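Local coordinates for DltD domain-containing protein (Beauveria bassiana, PDB 7D78) that probably acts as an alpha/beta-hydrolase thioesterase that cyclises polyketide chains into medium-ring lactones, at residues V254-D267 against F282-H296. Sequence-based numbering, arbitrary orientation.
Sequences VDKTPVLMVTPELD and FPQTKKFLEAKGKGH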
ATOM      1  N   VAL A 254     -11.056  11.697   1.391  1.00 23.55           N
ATOM      2  CA  VAL A 254     -11.851  12.097   2.547  1.00 20.46           C
ATOM      3  C   VAL A 254     -12.541  13.406   2.195  1.00 24.13           C
ATOM      4  O   VAL A 254     -12.010  14.491   2.464  1.00 23.95           O
ATOM      5  CB  VAL A 254     -10.990  12.240   3.815  1.00 21.04           C
ATOM      6  CG1 VAL A 254     -11.882  12.451   5.036  1.00 21.48           C
ATOM      7  CG2 VAL A 254     -10.095  11.011   3.997  1.00 22.06           C
ATOM      8  N   ASP A 255     -13.718  13.311   1.573  1.00 24.71           N
ATOM      9  CA  ASP A 255     -14.417  14.487   1.071  1.00 25.49           C
ATOM     10  C   ASP A 255     -15.783  14.686   1.713  1.00 26.48           C
ATOM     11  O   ASP A 255     -16.521  15.582   1.295  1.00 26.05           O
ATOM     12  CB  ASP A 255     -14.552  14.414  -0.453  1.00 24.77           C
ATOM     13  CG  ASP A 255     -15.316  13.184  -0.932  1.00 33.71           C
ATOM     14  OD1 ASP A 255     -15.789  12.374  -0.105  1.00 30.67           O
ATOM     15  OD2 ASP A 255     -15.442  13.022  -2.164  1.00 41.23           O
ATOM     16  N   LYS A 256     -16.138  13.885   2.721  1.00 26.02           N
ATOM     17  CA  LYS A 256     -17.419  14.029   3.414  1.00 27.60           C
ATOM     18  C   LYS A 256     -17.247  14.072   4.928  1.00 25.31           C
ATOM     19  O   LYS A 256     -18.053  14.679   5.637  1.00 26.82           O
ATOM     20  CB  LYS A 256     -18.366  12.878   3.076  1.00 28.12           C
ATOM     21  CG  LYS A 256     -18.641  12.647   1.609  1.00 34.73           C
ATOM     22  CD  LYS A 256     -19.307  11.279   1.457  1.00 35.27           C
ATOM     23  CE  LYS A 256     -19.451  10.856   0.015  1.00 42.38           C
ATOM     24  NZ  LYS A 256     -18.142  10.776  -0.673  1.00 45.66           N
ATOM     25  N   THR A 257     -16.219  13.422   5.432  1.00 24.92           N
ATOM     26  CA  THR A 257     -16.046  13.281   6.878  1.00 22.46           C
ATOM     27  C   THR A 257     -15.642  14.601   7.527  1.00 20.55           C
ATOM     28  O   THR A 257     -14.576  15.137   7.197  1.00 21.52           O
ATOM     29  CB  THR A 257     -14.987  12.220   7.150  1.00 23.75           C
ATOM     30  OG1 THR A 257     -15.311  11.047   6.393  1.00 24.76           O
ATOM     31  CG2 THR A 257     -14.934  11.885   8.639  1.00 21.48           C
ATOM     32  N   PRO A 258     -16.443  15.149   8.443  1.00 21.29           N
ATOM     33  CA  PRO A 258     -16.030  16.350   9.178  1.00 23.21           C
ATOM     34  C   PRO A 258     -14.672  16.141   9.826  1.00 18.85           C
ATOM     35  O   PRO A 258     -14.434  15.130  10.494  1.00 22.37           O
ATOM     36  CB  PRO A 258     -17.129  16.517  10.237  1.00 22.59           C
ATOM     37  CG  PRO A 258     -18.306  15.779   9.711  1.00 25.34           C
ATOM     38  CD  PRO A 258     -17.756  14.648   8.880  1.00 21.80           C
ATOM     39  N   VAL A 259     -13.767  17.092   9.616  1.00 21.63           N
ATOM     40  CA  VAL A 259     -12.375  16.897   9.999  1.00 19.14           C
ATOM     41  C   VAL A 259     -11.884  18.087  10.807  1.00 25.87           C
ATOM     42  O   VAL A 259     -12.036  19.242  10.392  1.00 23.21           O
ATOM     43  CB  VAL A 259     -11.467  16.648   8.775  1.00 22.91           C
ATOM     44  CG1 VAL A 259     -11.708  17.690   7.686  1.00 25.79           C
ATOM     45  CG2 VAL A 259      -9.982  16.619   9.195  1.00 21.46           C
ATOM     46  N   LEU A 260     -11.272  17.796  11.945  1.00 23.10           N
ATOM     47  CA  LEU A 260     -10.561  18.772  12.754  1.00 22.62           C
ATOM     48  C   LEU A 260      -9.077  18.453  12.683  1.00 27.08           C
ATOM     49  O   LEU A 260      -8.675  17.315  12.951  1.00 22.61           O
ATOM     50  CB  LEU A 260     -11.037  18.730  14.210  1.00 19.77           C
ATOM     51  CG  LEU A 260     -10.144  19.456  15.212  1.00 21.50           C
ATOM     52  CD1 LEU A 260     -10.241  20.962  14.977  1.00 25.40           C
ATOM     53  CD2 LEU A 260     -10.562  19.092  16.634  1.00 22.94           C
ATOM     54  N   MET A 261      -8.270  19.439  12.305  1.00 22.32           N
ATOM     55  CA  MET A 261      -6.822  19.300  12.340  1.00 22.04           C
ATOM     56  C   MET A 261      -6.230  20.245  13.375  1.00 28.78           C
ATOM     57  O   MET A 261      -6.537  21.446  13.380  1.00 25.40           O
ATOM     58  CB  MET A 261      -6.200  19.583  10.975  1.00 21.58           C
ATOM     59  CG  MET A 261      -4.687  19.414  10.977  1.00 22.63           C
ATOM     60  SD  MET A 261      -3.967  19.752   9.362  1.00 25.53           S
ATOM     61  CE  MET A 261      -4.832  18.566   8.336  1.00 23.98           C
ATOM     62  N   VAL A 262      -5.369  19.704  14.231  1.00 25.44           N
ATOM     63  CA  VAL A 262      -4.620  20.470  15.218  1.00 24.62           C
ATOM     64  C   VAL A 262      -3.151  20.432  14.821  1.00 27.93           C
ATOM     65  O   VAL A 262      -2.524  19.363  14.830  1.00 25.88           O
ATOM     66  CB  VAL A 262      -4.824  19.912  16.631  1.00 22.59           C
ATOM     67  CG1 VAL A 262      -4.030  20.736  17.650  1.00 25.28           C
ATOM     68  CG2 VAL A 262      -6.310  19.877  16.980  1.00 26.26           C
ATOM     69  N   THR A 263      -2.595  21.599  14.492  1.00 24.04           N
ATOM     70  CA  THR A 263      -1.236  21.719  13.996  1.00 26.93           C
ATOM     71  C   THR A 263      -0.393  22.530  14.967  1.00 27.45           C
ATOM     72  O   THR A 263      -0.802  23.637  15.356  1.00 30.05           O
ATOM     73  CB  THR A 263      -1.232  22.395  12.614  1.00 25.22           C
ATOM     74  OG1 THR A 263      -1.851  21.523  11.662  1.00 25.33           O
ATOM     75  CG2 THR A 263       0.200  22.722  12.155  1.00 22.79           C
ATOM     76  N   PRO A 264       0.780  22.035  15.377  1.00 26.42           N
ATOM     77  CA  PRO A 264       1.655  22.834  16.242  1.00 27.87           C
ATOM     78  C   PRO A 264       2.359  23.902  15.421  1.00 27.53           C
ATOM     79  O   PRO A 264       2.917  23.611  14.359  1.00 22.49           O
ATOM     80  CB  PRO A 264       2.657  21.809  16.795  1.00 23.13           C
ATOM     81  CG  PRO A 264       2.243  20.447  16.194  1.00 27.82           C
ATOM     82  CD  PRO A 264       1.418  20.761  14.995  1.00 25.21           C
ATOM     83  N   GLU A 265       2.336  25.146  15.925  1.00 25.42           N
ATOM     84  CA  GLU A 265       3.009  26.242  15.229  1.00 28.64           C
ATOM     85  C   GLU A 265       4.469  25.918  14.941  1.00 25.78           C
ATOM     86  O   GLU A 265       4.967  26.183  13.841  1.00 27.18           O
ATOM     87  CB  GLU A 265       2.923  27.538  16.048  1.00 27.39           C
ATOM     88  CG  GLU A 265       3.526  28.731  15.307  1.00 37.93           C
ATOM     89  CD  GLU A 265       3.771  29.935  16.202  1.00 38.74           C
ATOM     90  OE1 GLU A 265       3.783  29.770  17.441  1.00 36.38           O
ATOM     91  OE2 GLU A 265       3.956  31.044  15.657  1.00 43.20           O
ATOM     92  N   LEU A 266       5.170  25.348  15.917  1.00 25.63           N
ATOM     93  CA  LEU A 266       6.603  25.095  15.833  1.00 32.54           C
ATOM     94  C   LEU A 266       6.904  23.612  15.626  1.00 27.26           C
ATOM     95  O   LEU A 266       7.835  23.058  16.214  1.00 28.18           O
ATOM     96  CB  LEU A 266       7.310  25.624  17.080  1.00 31.45           C
ATOM     97  CG  LEU A 266       6.977  27.089  17.379  1.00 34.20           C
ATOM     98  CD1 LEU A 266       7.658  27.559  18.656  1.00 36.59           C
ATOM     99  CD2 LEU A 266       7.387  27.948  16.202  1.00 29.68           C
ATOM    100  N   ASP A 267       6.124  22.953  14.778  1.00 24.24           N
ATOM    101  CA  ASP A 267       6.341  21.536  14.511  1.00 26.61           C
ATOM    102  C   ASP A 267       7.634  21.358  13.723  1.00 22.49           C
ATOM    103  O   ASP A 267       7.697  21.708  12.542  1.00 28.05           O
ATOM    104  CB  ASP A 267       5.150  20.967  13.745  1.00 27.43           C
ATOM    105  CG  ASP A 267       5.090  19.451  13.809  1.00 25.02           C
ATOM    106  OD1 ASP A 267       6.170  18.825  13.822  1.00 24.36           O
ATOM    107  OD2 ASP A 267       3.970  18.892  13.835  1.00 24.47           O
ATOM    108  N   PHE A 282      -9.613  20.017   1.875  1.00 26.82           N
ATOM    109  CA  PHE A 282     -10.854  19.369   2.288  1.00 25.59           C
ATOM    110  C   PHE A 282     -12.057  20.220   1.881  1.00 26.66           C
ATOM    111  O   PHE A 282     -12.110  21.409   2.222  1.00 23.43           O
ATOM    112  CB  PHE A 282     -10.872  19.143   3.801  1.00 21.66           C
ATOM    113  CG  PHE A 282      -9.911  18.079   4.283  1.00 24.95           C
ATOM    114  CD1 PHE A 282      -9.966  16.787   3.783  1.00 26.91           C
ATOM    115  CD2 PHE A 282      -8.967  18.370   5.260  1.00 22.99           C
ATOM    116  CE1 PHE A 282      -9.086  15.797   4.245  1.00 22.63           C
ATOM    117  CE2 PHE A 282      -8.084  17.388   5.726  1.00 24.94           C
ATOM    118  CZ  PHE A 282      -8.147  16.103   5.212  1.00 22.68           C
ATOM    119  N   PRO A 283     -13.034  19.659   1.151  1.00 27.75           N
ATOM    120  CA  PRO A 283     -14.217  20.452   0.768  1.00 25.62           C
ATOM    121  C   PRO A 283     -15.314  20.457   1.819  1.00 28.09           C
ATOM    122  O   PRO A 283     -16.171  21.348   1.805  1.00 30.86           O
ATOM    123  CB  PRO A 283     -14.691  19.763  -0.518  1.00 27.36           C
ATOM    124  CG  PRO A 283     -14.280  18.314  -0.314  1.00 24.31           C
ATOM    125  CD  PRO A 283     -12.978  18.364   0.444  1.00 22.02           C
ATOM    126  N   GLN A 284     -15.300  19.492   2.736  1.00 23.55           N
ATOM    127  CA  GLN A 284     -16.414  19.277   3.653  1.00 28.72           C
ATOM    128  C   GLN A 284     -16.294  20.181   4.885  1.00 29.27           C
ATOM    129  O   GLN A 284     -15.396  21.024   4.989  1.00 28.39           O
ATOM    130  CB  GLN A 284     -16.482  17.802   4.055  1.00 24.33           C
ATOM    131  CG  GLN A 284     -15.368  17.363   5.010  1.00 22.84           C
ATOM    132  CD  GLN A 284     -14.121  16.897   4.289  1.00 25.87           C
ATOM    133  OE1 GLN A 284     -13.721  17.465   3.269  1.00 25.10           O
ATOM    134  NE2 GLN A 284     -13.484  15.861   4.827  1.00 23.07           N
ATOM    135  N   THR A 285     -17.209  19.995   5.842  1.00 24.12           N
ATOM    136  CA  THR A 285     -17.121  20.645   7.150  1.00 27.81           C
ATOM    137  C   THR A 285     -15.776  20.369   7.809  1.00 27.49           C
ATOM    138  O   THR A 285     -15.354  19.214   7.917  1.00 25.26           O
ATOM    139  CB  THR A 285     -18.248  20.134   8.052  1.00 29.24           C
ATOM    140  OG1 THR A 285     -19.516  20.384   7.433  1.00 31.90           O
ATOM    141  CG2 THR A 285     -18.201  20.805   9.409  1.00 25.84           C
ATOM    142  N   LYS A 286     -15.109  21.427   8.274  1.00 25.01           N
ATOM    143  CA  LYS A 286     -13.758  21.255   8.798  1.00 26.65           C
ATOM    144  C   LYS A 286     -13.408  22.392   9.747  1.00 34.28           C
ATOM    145  O   LYS A 286     -14.032  23.458   9.731  1.00 26.91           O
ATOM    146  CB  LYS A 286     -12.728  21.175   7.663  1.00 26.80           C
ATOM    147  CG  LYS A 286     -12.616  22.445   6.809  1.00 26.76           C
ATOM    148  CD  LYS A 286     -11.621  22.231   5.672  1.00 26.96           C
ATOM    149  CE  LYS A 286     -11.418  23.497   4.855  1.00 28.16           C
ATOM    150  NZ  LYS A 286     -10.553  23.242   3.680  1.00 22.33           N
ATOM    151  N   LYS A 287     -12.384  22.150  10.566  1.00 27.35           N
ATOM    152  CA  LYS A 287     -11.909  23.133  11.531  1.00 26.15           C
ATOM    153  C   LYS A 287     -10.407  22.980  11.690  1.00 32.01           C
ATOM    154  O   LYS A 287      -9.896  21.862  11.799  1.00 25.60           O
ATOM    155  CB  LYS A 287     -12.584  22.985  12.901  1.00 25.27           C
ATOM    156  CG  LYS A 287     -12.070  24.002  13.932  1.00 35.22           C
ATOM    157  CD  LYS A 287     -12.822  23.928  15.256  1.00 41.65           C
ATOM    158  CE  LYS A 287     -12.283  24.949  16.266  1.00 41.64           C
ATOM    159  NZ  LYS A 287     -12.310  26.333  15.705  1.00 49.70           N
ATOM    160  N   PHE A 288      -9.709  24.109  11.716  1.00 27.62           N
ATOM    161  CA  PHE A 288      -8.269  24.142  11.906  1.00 29.21           C
ATOM    162  C   PHE A 288      -7.923  24.830  13.223  1.00 38.26           C
ATOM    163  O   PHE A 288      -8.486  25.882  13.549  1.00 33.69           O
ATOM    164  CB  PHE A 288      -7.595  24.867  10.738  1.00 30.97           C
ATOM    165  CG  PHE A 288      -6.104  24.910  10.841  1.00 30.10           C
ATOM    166  CD1 PHE A 288      -5.345  23.817  10.468  1.00 29.92           C
ATOM    167  CD2 PHE A 288      -5.465  26.038  11.323  1.00 33.81           C
ATOM    168  CE1 PHE A 288      -3.965  23.851  10.566  1.00 31.23           C
ATOM    169  CE2 PHE A 288      -4.091  26.083  11.426  1.00 32.37           C
ATOM    170  CZ  PHE A 288      -3.337  24.989  11.046  1.00 35.28           C
ATOM    171  N   LEU A 289      -7.004  24.229  13.981  1.00 28.56           N
ATOM    172  CA  LEU A 289      -6.513  24.794  15.235  1.00 33.71           C
ATOM    173  C   LEU A 289      -4.995  24.812  15.217  1.00 32.92           C
ATOM    174  O   LEU A 289      -4.367  23.759  15.078  1.00 27.65           O
ATOM    175  CB  LEU A 289      -6.988  23.985  16.443  1.00 30.09           C
ATOM    176  CG  LEU A 289      -8.288  24.368  17.124  1.00 38.19           C
ATOM    177  CD1 LEU A 289      -8.235  23.801  18.524  1.00 42.68           C
ATOM    178  CD2 LEU A 289      -8.448  25.872  17.147  1.00 41.20           C
ATOM    179  N   GLU A 290      -4.404  25.995  15.372  1.00 27.26           N
ATOM    180  CA  GLU A 290      -2.958  26.119  15.514  1.00 32.02           C
ATOM    181  C   GLU A 290      -2.617  26.240  16.990  1.00 32.20           C
ATOM    182  O   GLU A 290      -3.170  27.100  17.684  1.00 33.65           O
ATOM    183  CB  GLU A 290      -2.422  27.330  14.750  1.00 34.59           C
ATOM    184  CG  GLU A 290      -0.926  27.562  14.934  1.00 37.19           C
ATOM    185  CD  GLU A 290      -0.381  28.610  13.972  1.00 40.15           C
ATOM    186  OE1 GLU A 290      -1.128  29.552  13.640  1.00 48.83           O
ATOM    187  OE2 GLU A 290       0.782  28.487  13.534  1.00 49.22           O
ATOM    188  N   ALA A 291      -1.720  25.377  17.471  1.00 29.28           N
ATOM    189  CA  ALA A 291      -1.283  25.402  18.866  1.00 33.44           C
ATOM    190  C   ALA A 291      -0.018  26.252  18.948  1.00 35.85           C
ATOM    191  O   ALA A 291       1.082  25.776  18.655  1.00 33.83           O
ATOM    192  CB  ALA A 291      -1.051  23.988  19.395  1.00 30.76           C
ATOM    193  N   LYS A 292      -0.176  27.516  19.352  1.00 38.39           N
ATOM    194  CA  LYS A 292       0.931  28.467  19.326  1.00 32.42           C
ATOM    195  C   LYS A 292       2.067  28.010  20.225  1.00 29.40           C
ATOM    196  O   LYS A 292       1.844  27.490  21.322  1.00 33.93           O
ATOM    197  CB  LYS A 292       0.457  29.855  19.762  1.00 41.25           C
ATOM    198  CG  LYS A 292      -0.384  30.556  18.724  1.00 41.21           C
ATOM    199  CD  LYS A 292       0.462  31.199  17.641  1.00 40.07           C
ATOM    200  CE  LYS A 292      -0.249  31.148  16.300  1.00 45.84           C
ATOM    201  NZ  LYS A 292       0.463  31.929  15.247  1.00 48.88           N
ATOM    202  N   GLY A 293       3.296  28.205  19.748  1.00 34.11           N
ATOM    203  CA  GLY A 293       4.479  27.849  20.506  1.00 32.81           C
ATOM    204  C   GLY A 293       4.681  26.371  20.764  1.00 34.98           C
ATOM    205  O   GLY A 293       5.608  26.012  21.500  1.00 38.58           O
ATOM    206  N   LYS A 294       3.858  25.496  20.192  1.00 33.67           N
ATOM    207  CA  LYS A 294       3.960  24.069  20.466  1.00 33.44           C
ATOM    208  C   LYS A 294       4.736  23.349  19.369  1.00 30.15           C
ATOM    209  O   LYS A 294       4.813  23.812  18.227  1.00 30.88           O
ATOM    210  CB  LYS A 294       2.572  23.443  20.616  1.00 32.01           C
ATOM    211  CG  LYS A 294       1.829  23.940  21.839  1.00 35.39           C
ATOM    212  CD  LYS A 294       2.739  23.928  23.058  1.00 33.84           C
ATOM    213  CE  LYS A 294       2.032  24.504  24.277  1.00 39.08           C
ATOM    214  NZ  LYS A 294       0.943  23.619  24.757  1.00 47.17           N
ATOM    215  N   GLY A 295       5.325  22.209  19.742  1.00 31.79           N
ATOM    216  CA  GLY A 295       5.976  21.319  18.814  1.00 31.84           C
ATOM    217  C   GLY A 295       5.175  20.051  18.575  1.00 31.26           C
ATOM    218  O   GLY A 295       4.054  19.885  19.057  1.00 27.88           O
ATOM    219  N   HIS A 296       5.787  19.140  17.809  1.00 30.34           N
ATOM    220  CA  HIS A 296       5.115  17.897  17.424  1.00 26.38           C
ATOM    221  C   HIS A 296       4.705  17.070  18.640  1.00 34.26           C
ATOM    222  O   HIS A 296       3.637  16.444  18.639  1.00 28.31           O
ATOM    223  CB  HIS A 296       6.031  17.089  16.500  1.00 23.50           C
ATOM    224  CG  HIS A 296       5.335  16.003  15.738  1.00 27.56           C
ATOM    225  ND1 HIS A 296       4.520  16.257  14.657  1.00 23.60           N
ATOM    226  CD2 HIS A 296       5.363  14.656  15.878  1.00 26.87           C
ATOM    227  CE1 HIS A 296       4.061  15.117  14.174  1.00 26.04           C
ATOM    228  NE2 HIS A 296       4.552  14.129  14.899  1.00 22.68           N
TER
HETATM  229  O   HOH W   1       3.591  27.480  11.816  1.00 40.84           O
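His296 turns the edge of its ring to the carboxylate of Asp267: ND1 lies 2.8 Å from OD2, the N-H...O angle is almost straight (173°), and the oxygen sits in the ring plane, meeting the donor on its syn side. The chi1 of Asp267 (-162°) swings CG away from the backbone N and brings the carboxylate to the imidazole. Its other oxygen accepts from the backbone of Met269 and Ser270, fixing its rotation, while His296 NE2 reaches Ser134 OG. The geometry is consistent with the Ser-His-Asp triad of an alpha/beta hydrolase, acid and histidine lying on loops after the last two parallel strands, 259-264 and 286-291. Helix 272-281 links these strands in a beta-alpha-beta unit, and regular backbone bonds from Val259 to Glu265 join them.

Beyond the strands, the extended Glu265 chain offers OE1 to Gly293 N (2.8 Å), met nearly along its C-O axis, bracing the turn from Ala291 to Lys294; glycine suits the positive phi there. Lys292 adds a long salt bridge to Glu265 OE2 and another to Glu290 OE1, probably easing the closeness of the two acids.

On the sheet face shared with Met261, branched Val259 has a methyl, CG1, to lay over the Phe282 ring, 4.0 Å from its centroid, a CH-pi contact. Thr263 presents OG1 obliquely to Phe288 CE1 at 3.3 Å, though this hydroxyl bonds to Gln275. At the strands' beginning Gln284 bends at chi2 (-88°). Its NE2 carries two N-H groups and serves two carbonyls: Thr257 O (2.7 Å), in the Gln284 amide plane, and Val254 O (3.1 Å), by a more bent bond from above its carbonyl plane. A leucine here would probably leave both carbonyls without this donor and the loop before strand 259-264 less firmly held.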